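Local coordinates for protein Exo beta-1,2-glucooligosaccharide sophorohydrolase (non-reducing end) (Parabacteroides distasonis ATCC 8503, PDB 5Z06) that hydrolyses linear beta-1,2-glucan and beta-1,2-glucooligosaccharides of at least four glucose units, releasing sophorose from their non-reducing end as a monomeric exo-acting enzyme, at residues K386-D391 against S449-W454; W463-I468 against P533-H538; E583-L588 against G609-T614. All blocks are in the same frame, centred on the assembly; numbering follows the deposited sequence.

Contact 1: residues K386-D391 against S449-W454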
ATOM      1  N   LYS A 386     -10.343 -13.221 -16.485  1.00 34.02           N
ATOM      2  CA  LYS A 386     -11.791 -12.986 -16.410  1.00 35.80           C
ATOM      3  C   LYS A 386     -12.134 -11.538 -16.103  1.00 34.13           C
ATOM      4  O   LYS A 386     -13.173 -11.030 -16.536  1.00 32.63           O
ATOM      5  CB  LYS A 386     -12.427 -13.905 -15.376  1.00 39.95           C
ATOM      6  CG  LYS A 386     -12.232 -15.379 -15.696  1.00 40.88           C
ATOM      7  CD  LYS A 386     -12.903 -16.276 -14.681  1.00 41.36           C
ATOM      8  CE  LYS A 386     -12.779 -17.710 -15.138  1.00 42.94           C
ATOM      9  NZ  LYS A 386     -13.271 -18.593 -14.065  1.00 47.25           N
ATOM     10  N   ASP A 387     -11.248 -10.854 -15.383  1.00 32.81           N
ATOM     11  CA  ASP A 387     -11.541  -9.506 -14.940  1.00 33.05           C
ATOM     12  C   ASP A 387     -10.894  -8.543 -15.880  1.00 30.61           C
ATOM     13  O   ASP A 387      -9.985  -7.781 -15.509  1.00 31.03           O
ATOM     14  CB  ASP A 387     -11.110  -9.255 -13.489  1.00 32.96           C
ATOM     15  CG  ASP A 387     -11.487  -7.861 -13.006  1.00 33.62           C
ATOM     16  OD1 ASP A 387     -12.438  -7.261 -13.570  1.00 30.22           O
ATOM     17  OD2 ASP A 387     -10.808  -7.364 -12.083  1.00 35.44           O
ATOM     18  N   ASN A 388     -11.407  -8.550 -17.100  1.00 27.66           N
ATOM     19  CA  ASN A 388     -10.774  -7.836 -18.199  1.00 27.53           C
ATOM     20  C   ASN A 388     -11.701  -6.803 -18.806  1.00 27.27           C
ATOM     21  O   ASN A 388     -11.490  -6.353 -19.919  1.00 30.70           O
ATOM     22  CB  ASN A 388     -10.316  -8.849 -19.237  1.00 28.94           C
ATOM     23  CG  ASN A 388     -11.465  -9.439 -20.035  1.00 28.70           C
ATOM     24  OD1 ASN A 388     -12.595  -9.566 -19.536  1.00 27.70           O
ATOM     25  ND2 ASN A 388     -11.198  -9.745 -21.307  1.00 29.84           N
ATOM     26  N   GLY A 389     -12.737  -6.424 -18.062  1.00 28.75           N
ATOM     27  CA  GLY A 389     -13.751  -5.517 -18.559  1.00 27.84           C
ATOM     28  C   GLY A 389     -14.210  -4.621 -17.445  1.00 27.83           C
ATOM     29  O   GLY A 389     -13.398  -4.238 -16.591  1.00 28.99           O
ATOM     30  N   GLY A 390     -15.496  -4.285 -17.430  1.00 25.63           N
ATOM     31  CA  GLY A 390     -16.006  -3.383 -16.409  1.00 25.91           C
ATOM     32  C   GLY A 390     -15.955  -3.944 -14.988  1.00 25.29           C
ATOM     33  O   GLY A 390     -16.188  -5.138 -14.749  1.00 25.23           O
ATOM     34  N   ASP A 391     -15.589  -3.074 -14.059  1.00 24.66           N
ATOM     35  CA  ASP A 391     -15.751  -3.301 -12.631  1.00 24.22           C
ATOM     36  C   ASP A 391     -16.628  -2.180 -12.122  1.00 27.14           C
ATOM     37  O   ASP A 391     -16.196  -1.013 -11.980  1.00 28.43           O
ATOM     38  CB  ASP A 391     -14.416  -3.289 -11.931  1.00 24.76           C
ATOM     39  CG  ASP A 391     -14.533  -3.624 -10.470  1.00 24.93           C
ATOM     40  OD1 ASP A 391     -15.480  -3.134  -9.806  1.00 23.32           O
ATOM     41  OD2 ASP A 391     -13.648  -4.367  -9.987  1.00 24.78           O
ATOM     42  N   SER A 449     -17.388  -8.584 -18.666  1.00 30.63           N
ATOM     43  CA  SER A 449     -16.235  -8.772 -19.556  1.00 31.85           C
ATOM     44  C   SER A 449     -16.663  -8.634 -21.020  1.00 33.40           C
ATOM     45  O   SER A 449     -17.663  -9.209 -21.395  1.00 33.52           O
ATOM     46  CB  SER A 449     -15.622 -10.148 -19.341  1.00 30.66           C
ATOM     47  OG  SER A 449     -14.791 -10.498 -20.429  1.00 31.77           O
ATOM     48  N   PRO A 450     -15.901  -7.880 -21.843  1.00 36.41           N
ATOM     49  CA  PRO A 450     -16.251  -7.739 -23.256  1.00 36.72           C
ATOM     50  C   PRO A 450     -16.274  -9.059 -24.004  1.00 37.47           C
ATOM     51  O   PRO A 450     -17.020  -9.170 -24.967  1.00 38.60           O
ATOM     52  CB  PRO A 450     -15.130  -6.848 -23.816  1.00 35.61           C
ATOM     53  CG  PRO A 450     -13.976  -7.156 -22.950  1.00 35.29           C
ATOM     54  CD  PRO A 450     -14.591  -7.256 -21.573  1.00 37.12           C
ATOM     55  N   ASP A 451     -15.462 -10.031 -23.584  1.00 36.57           N
ATOM     56  CA  ASP A 451     -15.388 -11.311 -24.285  1.00 38.60           C
ATOM     57  C   ASP A 451     -15.935 -12.507 -23.504  1.00 40.23           C
ATOM     58  O   ASP A 451     -16.206 -13.546 -24.104  1.00 41.70           O
ATOM     59  CB  ASP A 451     -13.962 -11.587 -24.788  1.00 39.82           C
ATOM     60  CG  ASP A 451     -12.915 -11.669 -23.675  1.00 39.17           C
ATOM     61  OD1 ASP A 451     -13.219 -11.482 -22.470  1.00 38.00           O
ATOM     62  OD2 ASP A 451     -11.753 -11.916 -24.042  1.00 40.55           O
ATOM     63  N   GLN A 452     -16.055 -12.363 -22.184  1.00 38.73           N
ATOM     64  CA  GLN A 452     -16.531 -13.420 -21.308  1.00 36.60           C
ATOM     65  C   GLN A 452     -17.803 -13.020 -20.578  1.00 35.97           C
ATOM     66  O   GLN A 452     -18.238 -13.732 -19.684  1.00 37.59           O
ATOM     67  CB  GLN A 452     -15.441 -13.785 -20.307  1.00 36.74           C
ATOM     68  CG  GLN A 452     -14.156 -14.269 -20.957  1.00 35.81           C
ATOM     69  CD  GLN A 452     -12.947 -14.043 -20.078  1.00 36.66           C
ATOM     70  OE1 GLN A 452     -12.701 -14.819 -19.144  1.00 37.04           O
ATOM     71  NE2 GLN A 452     -12.188 -12.981 -20.358  1.00 30.20           N
ATOM     72  N   ALA A 453     -18.402 -11.885 -20.950  1.00 34.48           N
ATOM     73  CA  ALA A 453     -19.704 -11.495 -20.443  1.00 35.03           C
ATOM     74  C   ALA A 453     -19.732 -11.569 -18.910  1.00 36.87           C
ATOM     75  O   ALA A 453     -18.835 -11.000 -18.265  1.00 38.27           O
ATOM     76  CB  ALA A 453     -20.801 -12.341 -21.097  1.00 32.92           C
ATOM     77  N   TRP A 454     -20.689 -12.311 -18.338  1.00 34.23           N
ATOM     78  CA  TRP A 454     -20.954 -12.331 -16.902  1.00 34.05           C
ATOM     79  C   TRP A 454     -20.301 -13.516 -16.198  1.00 32.42           C
ATOM     80  O   TRP A 454     -20.789 -13.952 -15.173  1.00 30.48           O
ATOM     81  CB  TRP A 454     -22.460 -12.345 -16.656  1.00 36.07           C
ATOM     82  CG  TRP A 454     -23.144 -11.292 -17.439  1.00 36.22           C
ATOM     83  CD1 TRP A 454     -23.803 -11.437 -18.636  1.00 36.02           C
ATOM     84  CD2 TRP A 454     -23.199  -9.920 -17.113  1.00 35.80           C
ATOM     85  NE1 TRP A 454     -24.284 -10.225 -19.058  1.00 34.81           N
ATOM     86  CE2 TRP A 454     -23.932  -9.277 -18.134  1.00 35.71           C
ATOM     87  CE3 TRP A 454     -22.704  -9.160 -16.046  1.00 38.27           C
ATOM     88  CZ2 TRP A 454     -24.169  -7.920 -18.123  1.00 36.78           C
ATOM     89  CZ3 TRP A 454     -22.956  -7.805 -16.027  1.00 37.85           C
ATOM     90  CH2 TRP A 454     -23.685  -7.199 -17.056  1.00 37.38           C
TER
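Gly-389 and Ser-449 bring their backbones together, CA to CA 4.2 Å, while Lys-386 and Gln-452 lie farther apart, and no backbone hydrogen bond joins the two loops. The approach depends on the missing side chain of Gly-389: Pro-450 CD is already 3.6 Å from Gly-389 CA, and a CB there would run into both Pro-450 CD and Ser-449 CA. The polar link is made by the amide of Asn-388, which spends its two ends on different partners. With CG set between the backbone N and the carbonyl carbon (chi1 74°), the amide faces the turn that starts at Ser-449. Its OD1 takes a short bond from Ser-449 OG at 2.5 Å, in the carbonyl plane and on a lone pair. Its ND2 donates an N-H to Asp-451 OD1 at 2.9 Å, reaching the carboxylate from above its plane, with amide and carboxylate planes 28° apart. Gln-452 NE2 donates to the same OD1 at 2.8 Å from the opposite face, which grips this oxygen between two amides; the same NE2 also bonds Pro-385 O, just ahead of Lys-386. The other end of that amide, Gln-452 OE1, rests 3.4 Å from Lys-386 CA, the two side chains crossing at about a right angle, while the extended lysine chain leads away from the contact. Ser-449 OG also accepts from Gln-452 N at 2.9 Å and, over a longer distance, from the backbone N of Asp-451. Beyond Gly-390, Asp-391 N-caps helix 392-408. The pattern around Ser-449 is an ST turn extended into an ST motif, here fastening two loops at one end of the small antiparallel pair 390-391 and 447-448.

Contact 2: residues W463-I468 against P533-H538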
ATOM      1  N   TRP A 463     -24.547  -5.928   3.528  1.00 29.28           N
ATOM      2  CA  TRP A 463     -23.547  -4.920   3.861  1.00 28.56           C
ATOM      3  C   TRP A 463     -22.165  -5.318   3.370  1.00 29.30           C
ATOM      4  O   TRP A 463     -21.643  -6.384   3.707  1.00 29.18           O
ATOM      5  CB  TRP A 463     -23.467  -4.729   5.353  1.00 26.31           C
ATOM      6  CG  TRP A 463     -22.357  -3.823   5.789  1.00 26.66           C
ATOM      7  CD1 TRP A 463     -21.192  -4.175   6.438  1.00 25.01           C
ATOM      8  CD2 TRP A 463     -22.283  -2.420   5.578  1.00 26.35           C
ATOM      9  NE1 TRP A 463     -20.423  -3.067   6.668  1.00 23.75           N
ATOM     10  CE2 TRP A 463     -21.060  -1.972   6.151  1.00 26.03           C
ATOM     11  CE3 TRP A 463     -23.133  -1.490   4.987  1.00 26.62           C
ATOM     12  CZ2 TRP A 463     -20.685  -0.634   6.149  1.00 25.91           C
ATOM     13  CZ3 TRP A 463     -22.754  -0.146   4.988  1.00 27.29           C
ATOM     14  CH2 TRP A 463     -21.550   0.264   5.565  1.00 27.01           C
ATOM     15  N   ASN A 464     -21.618  -4.460   2.527  1.00 27.62           N
ATOM     16  CA  ASN A 464     -20.220  -4.466   2.196  1.00 28.00           C
ATOM     17  C   ASN A 464     -19.850  -3.056   1.709  1.00 27.07           C
ATOM     18  O   ASN A 464     -20.517  -2.083   2.071  1.00 29.34           O
ATOM     19  CB  ASN A 464     -19.870  -5.616   1.217  1.00 27.06           C
ATOM     20  CG  ASN A 464     -20.465  -5.455  -0.166  1.00 26.82           C
ATOM     21  OD1 ASN A 464     -21.228  -4.533  -0.454  1.00 26.99           O
ATOM     22  ND2 ASN A 464     -20.101  -6.365  -1.038  1.00 28.28           N
ATOM     23  N   GLU A 465     -18.826  -2.940   0.883  1.00 28.18           N
ATOM     24  CA  GLU A 465     -18.304  -1.623   0.476  1.00 28.84           C
ATOM     25  C   GLU A 465     -19.053  -0.968  -0.659  1.00 29.65           C
ATOM     26  O   GLU A 465     -18.714   0.168  -1.029  1.00 31.14           O
ATOM     27  CB  GLU A 465     -16.838  -1.746   0.036  1.00 28.54           C
ATOM     28  CG  GLU A 465     -16.573  -2.517  -1.257  1.00 28.25           C
ATOM     29  CD  GLU A 465     -16.153  -3.951  -1.021  1.00 27.70           C
ATOM     30  OE1 GLU A 465     -16.815  -4.578  -0.229  1.00 30.90           O
ATOM     31  OE2 GLU A 465     -15.209  -4.466  -1.628  1.00 29.58           O
ATOM     32  N   THR A 466     -20.043  -1.672  -1.221  1.00 27.67           N
ATOM     33  CA  THR A 466     -20.594  -1.339  -2.507  1.00 27.35           C
ATOM     34  C   THR A 466     -21.868  -0.513  -2.452  1.00 27.93           C
ATOM     35  O   THR A 466     -22.558  -0.423  -3.464  1.00 29.21           O
ATOM     36  CB  THR A 466     -20.857  -2.611  -3.346  1.00 28.58           C
ATOM     37  OG1 THR A 466     -22.041  -3.270  -2.898  1.00 28.77           O
ATOM     38  CG2 THR A 466     -19.660  -3.564  -3.273  1.00 29.27           C
ATOM     39  N   MET A 467     -22.194   0.122  -1.319  1.00 28.24           N
ATOM     40  CA  MET A 467     -23.430   0.934  -1.275  1.00 29.23           C
ATOM     41  C   MET A 467     -23.459   2.022  -2.365  1.00 29.00           C
ATOM     42  O   MET A 467     -24.513   2.270  -2.968  1.00 28.83           O
ATOM     43  CB  MET A 467     -23.641   1.603   0.076  1.00 30.00           C
ATOM     44  CG  MET A 467     -24.854   2.538   0.092  1.00 29.23           C
ATOM     45  SD  MET A 467     -25.226   3.274   1.685  1.00 29.91           S
ATOM     46  CE  MET A 467     -25.724   1.860   2.647  1.00 28.64           C
ATOM     47  N   ILE A 468     -22.313   2.654  -2.593  1.00 26.51           N
ATOM     48  CA  ILE A 468     -22.221   3.780  -3.514  1.00 28.06           C
ATOM     49  C   ILE A 468     -22.408   3.320  -4.952  1.00 27.81           C
ATOM     50  O   ILE A 468     -22.793   4.107  -5.801  1.00 25.74           O
ATOM     51  CB  ILE A 468     -20.867   4.534  -3.380  1.00 28.79           C
ATOM     52  CG1 ILE A 468     -20.921   5.910  -4.036  1.00 29.31           C
ATOM     53  CG2 ILE A 468     -19.693   3.741  -3.967  1.00 28.74           C
ATOM     54  CD1 ILE A 468     -21.664   6.932  -3.234  1.00 30.51           C
ATOM     55  N   PRO A 533     -14.568  -5.712   7.364  1.00 28.92           N
ATOM     56  CA  PRO A 533     -13.416  -4.836   7.329  1.00 28.84           C
ATOM     57  C   PRO A 533     -13.876  -3.408   7.446  1.00 28.13           C
ATOM     58  O   PRO A 533     -14.903  -3.032   6.862  1.00 26.04           O
ATOM     59  CB  PRO A 533     -12.815  -5.083   5.953  1.00 29.74           C
ATOM     60  CG  PRO A 533     -13.367  -6.395   5.501  1.00 29.34           C
ATOM     61  CD  PRO A 533     -14.705  -6.511   6.141  1.00 28.56           C
ATOM     62  N   LEU A 534     -13.134  -2.620   8.205  1.00 26.28           N
ATOM     63  CA  LEU A 534     -13.555  -1.256   8.467  1.00 25.88           C
ATOM     64  C   LEU A 534     -13.587  -0.352   7.247  1.00 25.57           C
ATOM     65  O   LEU A 534     -14.242   0.688   7.291  1.00 28.20           O
ATOM     66  CB  LEU A 534     -12.707  -0.619   9.557  1.00 26.31           C
ATOM     67  CG  LEU A 534     -13.286   0.590  10.275  1.00 26.96           C
ATOM     68  CD1 LEU A 534     -14.648   0.286  10.873  1.00 27.40           C
ATOM     69  CD2 LEU A 534     -12.317   1.026  11.370  1.00 27.17           C
ATOM     70  N   PHE A 535     -12.920  -0.722   6.157  1.00 25.07           N
ATOM     71  CA  PHE A 535     -12.992   0.104   4.945  1.00 26.98           C
ATOM     72  C   PHE A 535     -14.393   0.166   4.349  1.00 27.21           C
ATOM     73  O   PHE A 535     -14.685   1.053   3.546  1.00 26.96           O
ATOM     74  CB  PHE A 535     -11.971  -0.327   3.893  1.00 27.33           C
ATOM     75  CG  PHE A 535     -12.383  -1.507   3.068  1.00 27.94           C
ATOM     76  CD1 PHE A 535     -13.122  -1.324   1.905  1.00 28.40           C
ATOM     77  CD2 PHE A 535     -12.003  -2.794   3.412  1.00 28.56           C
ATOM     78  CE1 PHE A 535     -13.486  -2.394   1.101  1.00 28.77           C
ATOM     79  CE2 PHE A 535     -12.375  -3.880   2.621  1.00 29.23           C
ATOM     80  CZ  PHE A 535     -13.106  -3.679   1.461  1.00 29.36           C
ATOM     81  N   PHE A 536     -15.251  -0.769   4.750  1.00 26.73           N
ATOM     82  CA  PHE A 536     -16.663  -0.714   4.419  1.00 27.83           C
ATOM     83  C   PHE A 536     -17.337   0.614   4.795  1.00 27.95           C
ATOM     84  O   PHE A 536     -18.208   1.088   4.053  1.00 27.48           O
ATOM     85  CB  PHE A 536     -17.398  -1.892   5.064  1.00 28.73           C
ATOM     86  CG  PHE A 536     -17.141  -3.228   4.414  1.00 27.14           C
ATOM     87  CD1 PHE A 536     -16.152  -3.429   3.442  1.00 27.29           C
ATOM     88  CD2 PHE A 536     -17.895  -4.311   4.810  1.00 28.22           C
ATOM     89  CE1 PHE A 536     -15.964  -4.674   2.882  1.00 27.18           C
ATOM     90  CE2 PHE A 536     -17.711  -5.555   4.244  1.00 27.63           C
ATOM     91  CZ  PHE A 536     -16.746  -5.732   3.269  1.00 26.34           C
ATOM     92  N   ILE A 537     -16.941   1.215   5.915  1.00 25.86           N
ATOM     93  CA  ILE A 537     -17.483   2.521   6.294  1.00 27.21           C
ATOM     94  C   ILE A 537     -16.741   3.737   5.704  1.00 27.07           C
ATOM     95  O   ILE A 537     -17.028   4.877   6.046  1.00 28.10           O
ATOM     96  CB  ILE A 537     -17.644   2.657   7.823  1.00 26.83           C
ATOM     97  CG1 ILE A 537     -16.285   2.692   8.542  1.00 26.21           C
ATOM     98  CG2 ILE A 537     -18.505   1.524   8.337  1.00 25.87           C
ATOM     99  CD1 ILE A 537     -16.359   3.291   9.909  1.00 26.71           C
ATOM    100  N   HIS A 538     -15.802   3.484   4.804  1.00 28.22           N
ATOM    101  CA  HIS A 538     -14.988   4.519   4.213  1.00 27.30           C
ATOM    102  C   HIS A 538     -15.395   4.750   2.772  1.00 27.80           C
ATOM    103  O   HIS A 538     -15.917   5.811   2.451  1.00 25.15           O
ATOM    104  CB  HIS A 538     -13.503   4.145   4.278  1.00 27.17           C
ATOM    105  CG  HIS A 538     -12.999   3.989   5.671  1.00 26.56           C
ATOM    106  ND1 HIS A 538     -11.885   3.236   5.976  1.00 26.43           N
ATOM    107  CD2 HIS A 538     -13.470   4.473   6.847  1.00 26.71           C
ATOM    108  CE1 HIS A 538     -11.714   3.230   7.288  1.00 27.33           C
ATOM    109  NE2 HIS A 538     -12.650   3.987   7.838  1.00 28.70           N
TER
HETATM  110  O   HOH W   1     -17.647   1.358   1.492  1.00 25.60           O
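Trp-463, which follows a cis peptide bond, receives the edge of Phe-536 on the face of its indole in an offset edge-to-face pair, centroids 5.3 Å apart and planes at 73°. The junction belongs to the six-hairpin glycosidase domain and leads into helix 467-475. Indole NE1 lies at the edge of the phenyl ring but donates to Gly-531 O, and CZ2 reaches Ile-537 CG2. Next, Asn-464 lays its CA over one face of Phe-536, a CH-pi contact 3.7 Å from the ring centroid; Pro-533 CD sits against the opposite face. Asn-464 OD1 turns back to form an Asx turn with Thr-466 N, and on a lone pair in its carbonyl plane it also takes Thr-466 OG1. Glu-465 is bent at chi2 (-98°), which folds its carboxylate back between two phenyl rings: OE1 comes 3.2 Å from Phe-536 CE1, and OE2 lies in plane at the edge of Phe-535. OE1 and Asn-464 ND2 bond glycerol, and OE2 does so weakly; though probably from the crystallisation liquor, it may mark a pocket. A water ties the two backbones, donating to Glu-465 O at 3.0 Å and to Phe-536 O at 2.6 Å.

Contact 3: residues E583-L588 against G609-T614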
ATOM      1  N   GLU A 583      -6.390   1.329  22.375  1.00 28.47           N
ATOM      2  CA  GLU A 583      -7.238   2.465  22.073  1.00 31.34           C
ATOM      3  C   GLU A 583      -6.693   3.346  20.957  1.00 28.16           C
ATOM      4  O   GLU A 583      -7.458   4.052  20.285  1.00 25.80           O
ATOM      5  CB  GLU A 583      -7.450   3.304  23.325  1.00 32.71           C
ATOM      6  CG  GLU A 583      -8.605   4.263  23.171  1.00 36.81           C
ATOM      7  CD  GLU A 583      -9.043   4.889  24.465  1.00 40.11           C
ATOM      8  OE1 GLU A 583      -8.594   4.428  25.550  1.00 38.83           O
ATOM      9  OE2 GLU A 583      -9.859   5.833  24.370  1.00 39.96           O
ATOM     10  N   ASP A 584      -5.378   3.302  20.800  1.00 25.17           N
ATOM     11  CA  ASP A 584      -4.676   4.120  19.851  1.00 27.16           C
ATOM     12  C   ASP A 584      -4.133   3.273  18.693  1.00 25.56           C
ATOM     13  O   ASP A 584      -3.334   3.722  17.886  1.00 25.60           O
ATOM     14  CB  ASP A 584      -3.596   4.932  20.586  1.00 28.08           C
ATOM     15  CG  ASP A 584      -2.566   4.073  21.272  1.00 29.29           C
ATOM     16  OD1 ASP A 584      -2.705   2.835  21.273  1.00 29.90           O
ATOM     17  OD2 ASP A 584      -1.596   4.646  21.801  1.00 35.04           O
ATOM     18  N   CYS A 585      -4.586   2.035  18.610  1.00 25.15           N
ATOM     19  CA  CYS A 585      -4.124   1.147  17.583  1.00 24.85           C
ATOM     20  C   CYS A 585      -5.231   0.178  17.276  1.00 25.67           C
ATOM     21  O   CYS A 585      -5.367  -0.873  17.905  1.00 25.78           O
ATOM     22  CB  CYS A 585      -2.859   0.425  18.004  1.00 25.82           C
ATOM     23  SG  CYS A 585      -2.222  -0.582  16.650  1.00 27.76           S
ATOM     24  N   TRP A 586      -6.032   0.561  16.288  1.00 25.54           N
ATOM     25  CA  TRP A 586      -7.271  -0.125  15.989  1.00 23.57           C
ATOM     26  C   TRP A 586      -7.677   0.210  14.578  1.00 24.45           C
ATOM     27  O   TRP A 586      -7.130   1.122  13.984  1.00 25.92           O
ATOM     28  CB  TRP A 586      -8.349   0.360  16.947  1.00 23.39           C
ATOM     29  CG  TRP A 586      -8.683   1.826  16.751  1.00 23.23           C
ATOM     30  CD1 TRP A 586      -8.015   2.901  17.267  1.00 23.77           C
ATOM     31  CD2 TRP A 586      -9.739   2.352  15.961  1.00 23.25           C
ATOM     32  NE1 TRP A 586      -8.612   4.082  16.842  1.00 24.33           N
ATOM     33  CE2 TRP A 586      -9.668   3.767  16.038  1.00 24.06           C
ATOM     34  CE3 TRP A 586     -10.742   1.774  15.200  1.00 25.55           C
ATOM     35  CZ2 TRP A 586     -10.582   4.603  15.390  1.00 25.20           C
ATOM     36  CZ3 TRP A 586     -11.650   2.608  14.544  1.00 25.34           C
ATOM     37  CH2 TRP A 586     -11.559   4.003  14.648  1.00 24.80           C
ATOM     38  N   GLY A 587      -8.694  -0.476  14.084  1.00 25.25           N
ATOM     39  CA  GLY A 587      -9.235  -0.235  12.744  1.00 23.86           C
ATOM     40  C   GLY A 587      -8.863  -1.352  11.811  1.00 22.82           C
ATOM     41  O   GLY A 587      -8.371  -1.118  10.719  1.00 23.59           O
ATOM     42  N   LEU A 588      -9.128  -2.578  12.235  1.00 22.80           N
ATOM     43  CA  LEU A 588      -8.869  -3.715  11.416  1.00 24.44           C
ATOM     44  C   LEU A 588      -9.615  -3.621  10.117  1.00 25.08           C
ATOM     45  O   LEU A 588     -10.811  -3.330  10.088  1.00 26.85           O
ATOM     46  CB  LEU A 588      -9.214  -5.013  12.151  1.00 27.29           C
ATOM     47  CG  LEU A 588      -8.205  -5.306  13.286  1.00 27.38           C
ATOM     48  CD1 LEU A 588      -8.695  -6.394  14.223  1.00 28.46           C
ATOM     49  CD2 LEU A 588      -6.863  -5.701  12.719  1.00 27.36           C
ATOM     50  N   GLY A 609      -2.941  -9.792  14.039  1.00 24.52           N
ATOM     51  CA  GLY A 609      -2.000  -8.784  14.538  1.00 26.20           C
ATOM     52  C   GLY A 609      -1.686  -7.672  13.565  1.00 24.81           C
ATOM     53  O   GLY A 609      -0.974  -6.724  13.903  1.00 23.32           O
ATOM     54  N   THR A 610      -2.252  -7.778  12.377  1.00 25.06           N
ATOM     55  CA  THR A 610      -1.967  -6.847  11.318  1.00 26.17           C
ATOM     56  C   THR A 610      -2.954  -5.711  11.355  1.00 26.81           C
ATOM     57  O   THR A 610      -4.158  -5.931  11.236  1.00 27.03           O
ATOM     58  CB  THR A 610      -2.104  -7.512   9.969  1.00 24.86           C
ATOM     59  OG1 THR A 610      -1.281  -8.664   9.972  1.00 25.33           O
ATOM     60  CG2 THR A 610      -1.700  -6.554   8.849  1.00 25.28           C
ATOM     61  N   MET A 611      -2.412  -4.501  11.443  1.00 27.09           N
ATOM     62  CA  MET A 611      -3.194  -3.295  11.525  1.00 27.55           C
ATOM     63  C   MET A 611      -2.835  -2.396  10.344  1.00 26.81           C
ATOM     64  O   MET A 611      -1.670  -2.059  10.148  1.00 27.92           O
ATOM     65  CB  MET A 611      -2.886  -2.585  12.838  1.00 27.15           C
ATOM     66  CG  MET A 611      -3.839  -1.436  13.149  1.00 27.78           C
ATOM     67  SD  MET A 611      -5.555  -1.962  13.297  1.00 28.48           S
ATOM     68  CE  MET A 611      -5.426  -2.994  14.753  1.00 27.37           C
ATOM     69  N   ALA A 612      -3.849  -2.025   9.574  1.00 25.05           N
ATOM     70  CA  ALA A 612      -3.692  -1.090   8.472  1.00 26.29           C
ATOM     71  C   ALA A 612      -4.095   0.280   8.996  1.00 24.95           C
ATOM     72  O   ALA A 612      -5.255   0.489   9.352  1.00 22.82           O
ATOM     73  CB  ALA A 612      -4.561  -1.499   7.293  1.00 26.78           C
ATOM     74  N   PRO A 613      -3.152   1.234   9.050  1.00 25.79           N
ATOM     75  CA  PRO A 613      -3.489   2.559   9.579  1.00 26.85           C
ATOM     76  C   PRO A 613      -4.714   3.215   8.954  1.00 25.17           C
ATOM     77  O   PRO A 613      -5.374   4.025   9.600  1.00 24.14           O
ATOM     78  CB  PRO A 613      -2.241   3.391   9.278  1.00 28.16           C
ATOM     79  CG  PRO A 613      -1.140   2.399   9.233  1.00 27.90           C
ATOM     80  CD  PRO A 613      -1.724   1.122   8.720  1.00 28.24           C
ATOM     81  N   THR A 614      -5.007   2.874   7.707  1.00 25.16           N
ATOM     82  CA  THR A 614      -6.157   3.457   7.042  1.00 26.08           C
ATOM     83  C   THR A 614      -7.468   3.180   7.795  1.00 25.64           C
ATOM     84  O   THR A 614      -8.386   3.983   7.724  1.00 23.74           O
ATOM     85  CB  THR A 614      -6.249   3.032   5.568  1.00 25.84           C
ATOM     86  OG1 THR A 614      -7.189   3.862   4.898  1.00 24.50           O
ATOM     87  CG2 THR A 614      -6.682   1.562   5.424  1.00 26.62           C
TER
HETATM   88  O   HOH W   2      -5.748   1.593  11.750  1.00 22.51           O
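Met-611 carries the contact by pushing its thioether into the bend formed by Cys-585, Trp-586, Gly-587 and Leu-588. Its CG is anti to the backbone N (chi1 -169°), and the chain then folds at both chi2 and chi3, which brings sulfur and methyl back against the opposing main chain. SD lies 3.3 Å from Trp-586 C and close to the N of Gly-587, a packing of sulfur on a peptide group. CE reaches past it to Trp-586 CA and, at 3.7 Å, to Leu-588 CD2, while CG borders Cys-585 SG at 3.9 Å. Leu-588 crosses the methionine at about a right angle and sends CD2 on to Thr-610 O at 3.1 Å, a tight approach of a methyl to a carbonyl. An alanine in place of Met-611 would remove CG, sulfur and methyl, and is likely to open a gap beside Leu-588 and Cys-585 and let the bend at Trp-586 shift.

No direct hydrogen bond joins the segments, but a water donates to Trp-586 O and to Ala-612 O, at 2.7 Å each, and bridges the two segments beside the thioether. Gly-587 has positive phi (107°), a conformation in which a CB would jam against the preceding carbonyl oxygen, and which suits the turn of the chain beside the sulfur. Farther out, Trp-586 points away and gives its NE1 to Ala-626 O, while Met-611 pairs by backbone bonds with Phe-652 in the neighbouring strand 652-653. Helices 556-573 and 624-636 also touch the methionine, through Cys-571 and Tyr-634. The chemistry is therefore that of a buried apolar plug: shape holds the thioether in place, and the water links the carbonyls of Trp-586 and Ala-612, the former also weakly bonded by Tyr-634 OH.

In the fold
Contacts 2 and 3 adjoin, their centres 17 Å apart. Leu-534 N probably bonds to Leu-588 O at 3.1 Å, its CD2 packs on Gly-587 and Trp-586, and His-538 CE1 meets Thr-614 O at 3.4 Å. Contact 1 stands apart, centre to centre 23 Å from contact 2 and 35 Å from contact 3; its nearest atoms are about 8 Å from those of contact 2. Trp-446 nevertheless bridges that gap, weakly bonded to Asp-391 and touching Glu-465; helix 392-408, which starts after Asp-391, packs on Thr-466 and Ile-468. Glycerol at contact 2, nearest atoms about 2 Å from the Glu-465 side chain, may mark a pocket. The calcium ligands, such as Asp-175, belong to none of the three.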